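PDB 6ZYL: phytanoyl-CoA dioxygenase from Streptomyces malaysiense, which catalyses the beta-hydroxylation of thioholgamide as the non-heme monooxygenase ThoJ, probably an iron-binding, 2-oxoglutarate-dependent enzyme. Local coordinates for residues G36-V41 with C209-L214; R145-L150 with V202-G207. All blocks are in the same frame, centred on the assembly; numbering follows the deposited sequence.

In the fold
Both contacts belong to one edge of the large mixed sheet in the double-stranded beta-helix core expected of the phytanoyl-CoA dioxygenase family. Contact 1 pairs the outermost strand 37-41 with strand 209-212; contact 2 lays the loop 202-207, which leads into that second strand, on strand 143-149, its neighbour on the other side. Along the chain the order is 36-41, 145-150, 202-207, 209-214, with contact 2 enclosed between the two halves of contact 1. Their centres are about 9 Å apart. S210 and H212 bond through their backbones to W147 and R145, joining the two contacts directly beside a bound tartaric acid, probably from the crystallisation liquor, that may mark a pocket.

Contact 1: G36-V41 with C209-L214; sequences GFVFPV and CSVHHL
F37 and H212 face each other as a non-hydrogen-bonded antiparallel pair, their CB atoms 3.8 Å apart, before the two rings lead away from the contact. V211 O takes two approaches from the edge strand: V38 N gives it a bent hydrogen bond (2.8 Å, 142° at the hydrogen), and F37 CA adds a CA-H...O contact of 3.1 Å. V211 N answers to V38 O, closing a hydrogen-bonded pair whose valines lie side by side and point the same way, V38 CG1 4.0 Å from V211 CB. At the far end V41 and C209 form another such pair, bonded through both backbone N-H groups. The spacing from V38 to V41 is three residues against two from C209 to V211, so F39 and P40 together oppose S210: a beta bulge, with a cis peptide bond before P40. In the bulge F39 CB rests on S210 OG at 3.4 Å. With OG anti to the backbone N (chi1 180°), S210 also reaches Y162 OH, a hydroxyl that bonds to H212 ND1 as well and whose ring stacks with F37. H212 NE2 bonds to D130 OD2; gripped at both nitrogens, the imidazole is probably fixed in its rotation. At the opening of the pairing G36 O receives H213 N at 2.8 Å, almost straight; the positive phi of G36 lets the chain leave helix 28-35 and enter the strand at once. That helix covers V38 and V211 through L28, R31 and F32, while V200 of strand 200-201 touches F37 and F39 on the other face. Strand 37-41 thus borders the sheet, and strand 209-212 lies between it and strand 143-149.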
ATOM      1  N   GLY A  36     -15.322   4.237  -4.094  1.00 26.19           N
ATOM      2  CA  GLY A  36     -13.938   4.556  -3.823  1.00 25.45           C
ATOM      3  C   GLY A  36     -13.132   3.399  -3.281  1.00 26.18           C
ATOM      4  O   GLY A  36     -11.956   3.586  -2.945  1.00 21.03           O
ATOM      5  N   PHE A  37     -13.733   2.219  -3.178  1.00 23.95           N
ATOM      6  CA  PHE A  37     -13.057   1.016  -2.717  1.00 24.59           C
ATOM      7  C   PHE A  37     -13.827  -0.174  -3.266  1.00 25.44           C
ATOM      8  O   PHE A  37     -14.936  -0.035  -3.785  1.00 25.68           O
ATOM      9  CB  PHE A  37     -12.972   0.966  -1.186  1.00 26.31           C
ATOM     10  CG  PHE A  37     -14.309   0.996  -0.498  1.00 23.59           C
ATOM     11  CD1 PHE A  37     -15.137  -0.115  -0.507  1.00 29.42           C
ATOM     12  CD2 PHE A  37     -14.735   2.136   0.163  1.00 26.65           C
ATOM     13  CE1 PHE A  37     -16.366  -0.088   0.123  1.00 29.27           C
ATOM     14  CE2 PHE A  37     -15.962   2.167   0.799  1.00 28.43           C
ATOM     15  CZ  PHE A  37     -16.778   1.053   0.777  1.00 26.41           C
ATOM     16  N   VAL A  38     -13.231  -1.353  -3.132  1.00 23.67           N
ATOM     17  CA  VAL A  38     -13.894  -2.593  -3.514  1.00 25.53           C
ATOM     18  C   VAL A  38     -13.220  -3.731  -2.753  1.00 29.13           C
ATOM     19  O   VAL A  38     -11.993  -3.880  -2.798  1.00 24.11           O
ATOM     20  CB  VAL A  38     -13.861  -2.791  -5.044  1.00 29.40           C
ATOM     21  CG1 VAL A  38     -12.470  -3.147  -5.528  1.00 26.98           C
ATOM     22  CG2 VAL A  38     -14.890  -3.839  -5.458  1.00 33.49           C
ATOM     23  N   PHE A  39     -14.005  -4.507  -2.009  1.00 23.85           N
ATOM     24  CA  PHE A  39     -13.473  -5.596  -1.199  1.00 26.03           C
ATOM     25  C   PHE A  39     -14.626  -6.502  -0.790  1.00 26.52           C
ATOM     26  O   PHE A  39     -15.780  -6.059  -0.738  1.00 24.99           O
ATOM     27  CB  PHE A  39     -12.738  -5.068   0.046  1.00 23.22           C
ATOM     28  CG  PHE A  39     -13.653  -4.557   1.128  1.00 24.69           C
ATOM     29  CD1 PHE A  39     -14.178  -5.419   2.078  1.00 25.53           C
ATOM     30  CD2 PHE A  39     -13.980  -3.212   1.198  1.00 25.43           C
ATOM     31  CE1 PHE A  39     -15.019  -4.953   3.071  1.00 22.76           C
ATOM     32  CE2 PHE A  39     -14.820  -2.739   2.191  1.00 23.73           C
ATOM     33  CZ  PHE A  39     -15.338  -3.612   3.128  1.00 28.22           C
ATOM     34  N   PRO A  40     -14.350  -7.784  -0.506  1.00 25.95           N
ATOM     35  CA  PRO A  40     -13.035  -8.414  -0.697  1.00 25.45           C
ATOM     36  C   PRO A  40     -12.806  -8.762  -2.164  1.00 24.37           C
ATOM     37  O   PRO A  40     -13.775  -8.989  -2.876  1.00 26.54           O
ATOM     38  CB  PRO A  40     -13.124  -9.678   0.161  1.00 25.61           C
ATOM     39  CG  PRO A  40     -14.584 -10.047   0.096  1.00 29.75           C
ATOM     40  CD  PRO A  40     -15.335  -8.722   0.070  1.00 28.12           C
ATOM     41  N   VAL A  41     -11.558  -8.764  -2.626  1.00 26.09           N
ATOM     42  CA  VAL A  41     -11.207  -9.409  -3.886  1.00 29.77           C
ATOM     43  C   VAL A  41     -10.211 -10.515  -3.553  1.00 28.17           C
ATOM     44  O   VAL A  41      -9.311 -10.328  -2.726  1.00 26.17           O
ATOM     45  CB  VAL A  41     -10.621  -8.430  -4.931  1.00 34.09           C
ATOM     46  CG1 VAL A  41     -11.461  -7.155  -5.007  1.00 32.48           C
ATOM     47  CG2 VAL A  41      -9.177  -8.112  -4.632  1.00 38.00           C
ATOM     48  N   CYS A 209      -7.837  -9.198  -0.084  1.00 21.40           N
ATOM     49  CA  CYS A 209      -7.336  -7.835  -0.064  1.00 22.31           C
ATOM     50  C   CYS A 209      -8.477  -6.870  -0.340  1.00 22.60           C
ATOM     51  O   CYS A 209      -9.548  -7.251  -0.814  1.00 21.14           O
ATOM     52  CB  CYS A 209      -6.209  -7.633  -1.084  1.00 22.28           C
ATOM     53  SG  CYS A 209      -6.752  -7.669  -2.797  1.00 30.01           S
ATOM     54  N   SER A 210      -8.228  -5.608  -0.010  1.00 23.34           N
ATOM     55  CA  SER A 210      -9.112  -4.502  -0.329  1.00 21.85           C
ATOM     56  C   SER A 210      -8.365  -3.560  -1.260  1.00 20.76           C
ATOM     57  O   SER A 210      -7.147  -3.389  -1.139  1.00 23.00           O
ATOM     58  CB  SER A 210      -9.559  -3.765   0.934  1.00 22.86           C
ATOM     59  OG  SER A 210     -10.416  -2.689   0.606  1.00 29.45           O
ATOM     60  N   VAL A 211      -9.091  -2.969  -2.203  1.00 22.33           N
ATOM     61  CA  VAL A 211      -8.544  -1.995  -3.139  1.00 22.32           C
ATOM     62  C   VAL A 211      -9.292  -0.693  -2.915  1.00 23.58           C
ATOM     63  O   VAL A 211     -10.525  -0.662  -3.000  1.00 22.42           O
ATOM     64  CB  VAL A 211      -8.682  -2.459  -4.598  1.00 22.34           C
ATOM     65  CG1 VAL A 211      -7.851  -1.568  -5.514  1.00 22.69           C
ATOM     66  CG2 VAL A 211      -8.279  -3.918  -4.736  1.00 21.95           C
ATOM     67  N   HIS A 212      -8.562   0.380  -2.622  1.00 21.72           N
ATOM     68  CA  HIS A 212      -9.198   1.668  -2.400  1.00 23.32           C
ATOM     69  C   HIS A 212      -8.462   2.778  -3.136  1.00 22.16           C
ATOM     70  O   HIS A 212      -7.273   2.670  -3.451  1.00 22.04           O
ATOM     71  CB  HIS A 212      -9.316   1.990  -0.885  1.00 21.19           C
ATOM     72  CG  HIS A 212      -8.009   2.186  -0.180  1.00 23.51           C
ATOM     73  ND1 HIS A 212      -7.517   1.281   0.737  1.00 23.22           N
ATOM     74  CD2 HIS A 212      -7.119   3.206  -0.215  1.00 23.27           C
ATOM     75  CE1 HIS A 212      -6.368   1.724   1.217  1.00 25.02           C
ATOM     76  NE2 HIS A 212      -6.103   2.889   0.653  1.00 23.03           N
ATOM     77  N   HIS A 213      -9.226   3.824  -3.444  1.00 22.51           N
ATOM     78  CA  HIS A 213      -8.714   5.037  -4.063  1.00 23.82           C
ATOM     79  C   HIS A 213      -7.773   5.753  -3.105  1.00 22.35           C
ATOM     80  O   HIS A 213      -7.980   5.750  -1.889  1.00 23.93           O
ATOM     81  CB  HIS A 213      -9.902   5.933  -4.432  1.00 25.65           C
ATOM     82  CG  HIS A 213      -9.602   6.975  -5.461  1.00 23.89           C
ATOM     83  ND1 HIS A 213      -9.088   8.209  -5.135  1.00 24.25           N
ATOM     84  CD2 HIS A 213      -9.791   6.989  -6.802  1.00 24.74           C
ATOM     85  CE1 HIS A 213      -8.944   8.930  -6.233  1.00 27.02           C
ATOM     86  NE2 HIS A 213      -9.365   8.212  -7.259  1.00 27.33           N
ATOM     87  N   LEU A 214      -6.721   6.362  -3.655  1.00 21.26           N
ATOM     88  CA  LEU A 214      -5.769   7.072  -2.810  1.00 22.30           C
ATOM     89  C   LEU A 214      -6.374   8.309  -2.157  1.00 22.89           C
ATOM     90  O   LEU A 214      -5.761   8.864  -1.237  1.00 22.13           O
ATOM     91  CB  LEU A 214      -4.533   7.465  -3.618  1.00 21.74           C
ATOM     92  CG  LEU A 214      -3.654   6.304  -4.091  1.00 22.82           C
ATOM     93  CD1 LEU A 214      -2.455   6.828  -4.876  1.00 23.09           C
ATOM     94  CD2 LEU A 214      -3.192   5.442  -2.927  1.00 24.04           C
TER

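Contact 2: R145-L150 with V202-G207; sequences RVWVAL and VLLDAG
W147 meets V202 and L204 where a strand of the major sheet in the double-stranded beta-helix fold is covered by the loop running from strand 200-201 to strand 209-212. The two aliphatic side chains cross the indole obliquely at the same corner of its six-membered ring, and they come from opposite sides of its plane. V202 CG1 lies 3.6 Å from W147 CZ3, whereas L204 CD1 is 3.8 Å from W147 CE3, so this corner is held between two methyl groups. With CG anti to the backbone N (chi1 -166°), the indole extends from strand 143-149 to meet the loop. On the pyrrole side NE1 hydrogen-bonds to a bound tartaric acid, probably from the crystallisation liquor, which may mark a pocket beside this packing. A149, two residues along the strand, points its methyl group toward the loop, and its CB comes within 3.9 Å of L204 CD1. That one leucine methyl therefore touches both the flat indole and the small alanine. The loop's backbone is held by polar partners as well: V202 O bonds to the hydroxyls of T153 and T159, and A206 N to D152. Beyond L204 the chain swings in toward the strand's end, where A206 CB comes to 3.9 Å from L150 O. The next residue, at a positive phi that suits glycine, completes the approach: G207 N gives A149 O a nearly straight hydrogen bond of 2.8 Å.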
ATOM      1  N   ARG A 145      -4.610   1.562  -4.296  1.00 20.89           N
ATOM      2  CA  ARG A 145      -3.817   0.877  -3.285  1.00 22.07           C
ATOM      3  C   ARG A 145      -4.473  -0.462  -2.972  1.00 21.99           C
ATOM      4  O   ARG A 145      -5.655  -0.510  -2.612  1.00 20.39           O
ATOM      5  CB  ARG A 145      -3.688   1.718  -2.016  1.00 21.26           C
ATOM      6  CG  ARG A 145      -2.973   0.993  -0.885  1.00 22.33           C
ATOM      7  CD  ARG A 145      -2.569   1.944   0.231  1.00 23.08           C
ATOM      8  NE  ARG A 145      -1.462   2.811  -0.165  1.00 24.28           N
ATOM      9  CZ  ARG A 145      -0.808   3.613   0.667  1.00 24.84           C
ATOM     10  NH1 ARG A 145      -1.146   3.658   1.947  1.00 24.44           N
ATOM     11  NH2 ARG A 145       0.187   4.367   0.221  1.00 23.21           N
ATOM     12  N   VAL A 146      -3.709  -1.541  -3.115  1.00 21.85           N
ATOM     13  CA  VAL A 146      -4.162  -2.885  -2.777  1.00 22.42           C
ATOM     14  C   VAL A 146      -3.687  -3.196  -1.364  1.00 21.81           C
ATOM     15  O   VAL A 146      -2.481  -3.210  -1.094  1.00 21.67           O
ATOM     16  CB  VAL A 146      -3.643  -3.925  -3.782  1.00 21.54           C
ATOM     17  CG1 VAL A 146      -4.072  -5.325  -3.363  1.00 24.37           C
ATOM     18  CG2 VAL A 146      -4.145  -3.597  -5.182  1.00 21.49           C
ATOM     19  N   TRP A 147      -4.636  -3.445  -0.469  1.00 21.07           N
ATOM     20  CA  TRP A 147      -4.400  -3.648   0.960  1.00 19.37           C
ATOM     21  C   TRP A 147      -4.599  -5.134   1.237  1.00 21.66           C
ATOM     22  O   TRP A 147      -5.732  -5.595   1.408  1.00 20.44           O
ATOM     23  CB  TRP A 147      -5.364  -2.775   1.754  1.00 22.45           C
ATOM     24  CG  TRP A 147      -5.086  -2.585   3.206  1.00 21.63           C
ATOM     25  CD1 TRP A 147      -4.077  -1.859   3.764  1.00 22.34           C
ATOM     26  CD2 TRP A 147      -5.871  -3.086   4.292  1.00 22.30           C
ATOM     27  NE1 TRP A 147      -4.176  -1.889   5.135  1.00 22.97           N
ATOM     28  CE2 TRP A 147      -5.269  -2.639   5.484  1.00 22.98           C
ATOM     29  CE3 TRP A 147      -7.021  -3.878   4.372  1.00 20.50           C
ATOM     30  CZ2 TRP A 147      -5.778  -2.957   6.742  1.00 22.57           C
ATOM     31  CZ3 TRP A 147      -7.525  -4.192   5.623  1.00 18.46           C
ATOM     32  CH2 TRP A 147      -6.905  -3.733   6.790  1.00 21.52           C
ATOM     33  N   VAL A 148      -3.498  -5.877   1.272  1.00 22.33           N
ATOM     34  CA  VAL A 148      -3.541  -7.332   1.376  1.00 22.00           C
ATOM     35  C   VAL A 148      -3.518  -7.731   2.844  1.00 22.07           C
ATOM     36  O   VAL A 148      -2.646  -7.295   3.605  1.00 20.92           O
ATOM     37  CB  VAL A 148      -2.369  -7.974   0.617  1.00 20.56           C
ATOM     38  CG1 VAL A 148      -2.441  -9.494   0.726  1.00 22.18           C
ATOM     39  CG2 VAL A 148      -2.361  -7.536  -0.836  1.00 21.59           C
ATOM     40  N   ALA A 149      -4.465  -8.581   3.236  1.00 20.32           N
ATOM     41  CA  ALA A 149      -4.552  -9.080   4.604  1.00 22.43           C
ATOM     42  C   ALA A 149      -3.655 -10.306   4.743  1.00 22.43           C
ATOM     43  O   ALA A 149      -3.940 -11.363   4.170  1.00 20.69           O
ATOM     44  CB  ALA A 149      -5.995  -9.423   4.963  1.00 23.87           C
ATOM     45  N   LEU A 150      -2.564 -10.165   5.499  1.00 21.64           N
ATOM     46  CA  LEU A 150      -1.726 -11.316   5.811  1.00 22.48           C
ATOM     47  C   LEU A 150      -2.266 -12.082   7.010  1.00 24.37           C
ATOM     48  O   LEU A 150      -2.085 -13.301   7.093  1.00 23.26           O
ATOM     49  CB  LEU A 150      -0.288 -10.867   6.068  1.00 23.66           C
ATOM     50  CG  LEU A 150       0.430 -10.228   4.878  1.00 23.47           C
ATOM     51  CD1 LEU A 150       1.890  -9.948   5.222  1.00 26.32           C
ATOM     52  CD2 LEU A 150       0.335 -11.099   3.634  1.00 21.85           C
ATOM     53  N   VAL A 202     -13.283  -2.715   7.092  1.00 25.84           N
ATOM     54  CA  VAL A 202     -12.658  -3.539   6.061  1.00 25.66           C
ATOM     55  C   VAL A 202     -12.353  -4.894   6.692  1.00 23.83           C
ATOM     56  O   VAL A 202     -11.314  -5.079   7.329  1.00 23.88           O
ATOM     57  CB  VAL A 202     -11.405  -2.878   5.487  1.00 23.31           C
ATOM     58  CG1 VAL A 202     -10.853  -3.707   4.336  1.00 22.93           C
ATOM     59  CG2 VAL A 202     -11.723  -1.462   5.029  1.00 23.56           C
ATOM     60  N   LEU A 203     -13.262  -5.846   6.505  1.00 22.30           N
ATOM     61  CA  LEU A 203     -13.187  -7.160   7.133  1.00 23.79           C
ATOM     62  C   LEU A 203     -12.826  -8.194   6.078  1.00 23.13           C
ATOM     63  O   LEU A 203     -13.575  -8.391   5.114  1.00 22.05           O
ATOM     64  CB  LEU A 203     -14.511  -7.509   7.808  1.00 23.39           C
ATOM     65  CG  LEU A 203     -15.007  -6.448   8.792  1.00 24.65           C
ATOM     66  CD1 LEU A 203     -16.405  -6.773   9.293  1.00 24.88           C
ATOM     67  CD2 LEU A 203     -14.034  -6.307   9.958  1.00 22.37           C
ATOM     68  N   LEU A 204     -11.691  -8.859   6.272  1.00 23.29           N
ATOM     69  CA  LEU A 204     -11.132  -9.736   5.258  1.00 21.78           C
ATOM     70  C   LEU A 204     -10.671 -11.045   5.875  1.00 20.86           C
ATOM     71  O   LEU A 204     -10.124 -11.061   6.980  1.00 20.60           O
ATOM     72  CB  LEU A 204      -9.938  -9.069   4.560  1.00 22.28           C
ATOM     73  CG  LEU A 204     -10.151  -7.704   3.909  1.00 21.61           C
ATOM     74  CD1 LEU A 204      -8.815  -7.085   3.523  1.00 21.17           C
ATOM     75  CD2 LEU A 204     -11.051  -7.843   2.697  1.00 22.35           C
ATOM     76  N   ASP A 205     -10.892 -12.140   5.150  1.00 22.59           N
ATOM     77  CA  ASP A 205     -10.172 -13.370   5.431  1.00 24.79           C
ATOM     78  C   ASP A 205      -8.699 -13.182   5.084  1.00 24.97           C
ATOM     79  O   ASP A 205      -8.354 -12.472   4.135  1.00 20.86           O
ATOM     80  CB  ASP A 205     -10.742 -14.535   4.622  1.00 26.74           C
ATOM     81  CG  ASP A 205     -12.135 -14.934   5.066  1.00 28.41           C
ATOM     82  OD1 ASP A 205     -12.586 -14.469   6.135  1.00 32.23           O
ATOM     83  OD2 ASP A 205     -12.779 -15.718   4.340  1.00 34.97           O
ATOM     84  N   ALA A 206      -7.825 -13.815   5.864  1.00 23.11           N
ATOM     85  CA  ALA A 206      -6.405 -13.812   5.534  1.00 25.08           C
ATOM     86  C   ALA A 206      -6.211 -14.281   4.098  1.00 23.41           C
ATOM     87  O   ALA A 206      -6.744 -15.318   3.692  1.00 23.41           O
ATOM     88  CB  ALA A 206      -5.632 -14.715   6.498  1.00 27.11           C
ATOM     89  N   GLY A 207      -5.461 -13.500   3.321  1.00 23.14           N
ATOM     90  CA  GLY A 207      -5.242 -13.762   1.921  1.00 22.08           C
ATOM     91  C   GLY A 207      -6.057 -12.881   0.995  1.00 25.13           C
ATOM     92  O   GLY A 207      -5.624 -12.612  -0.132  1.00 20.88           O
TER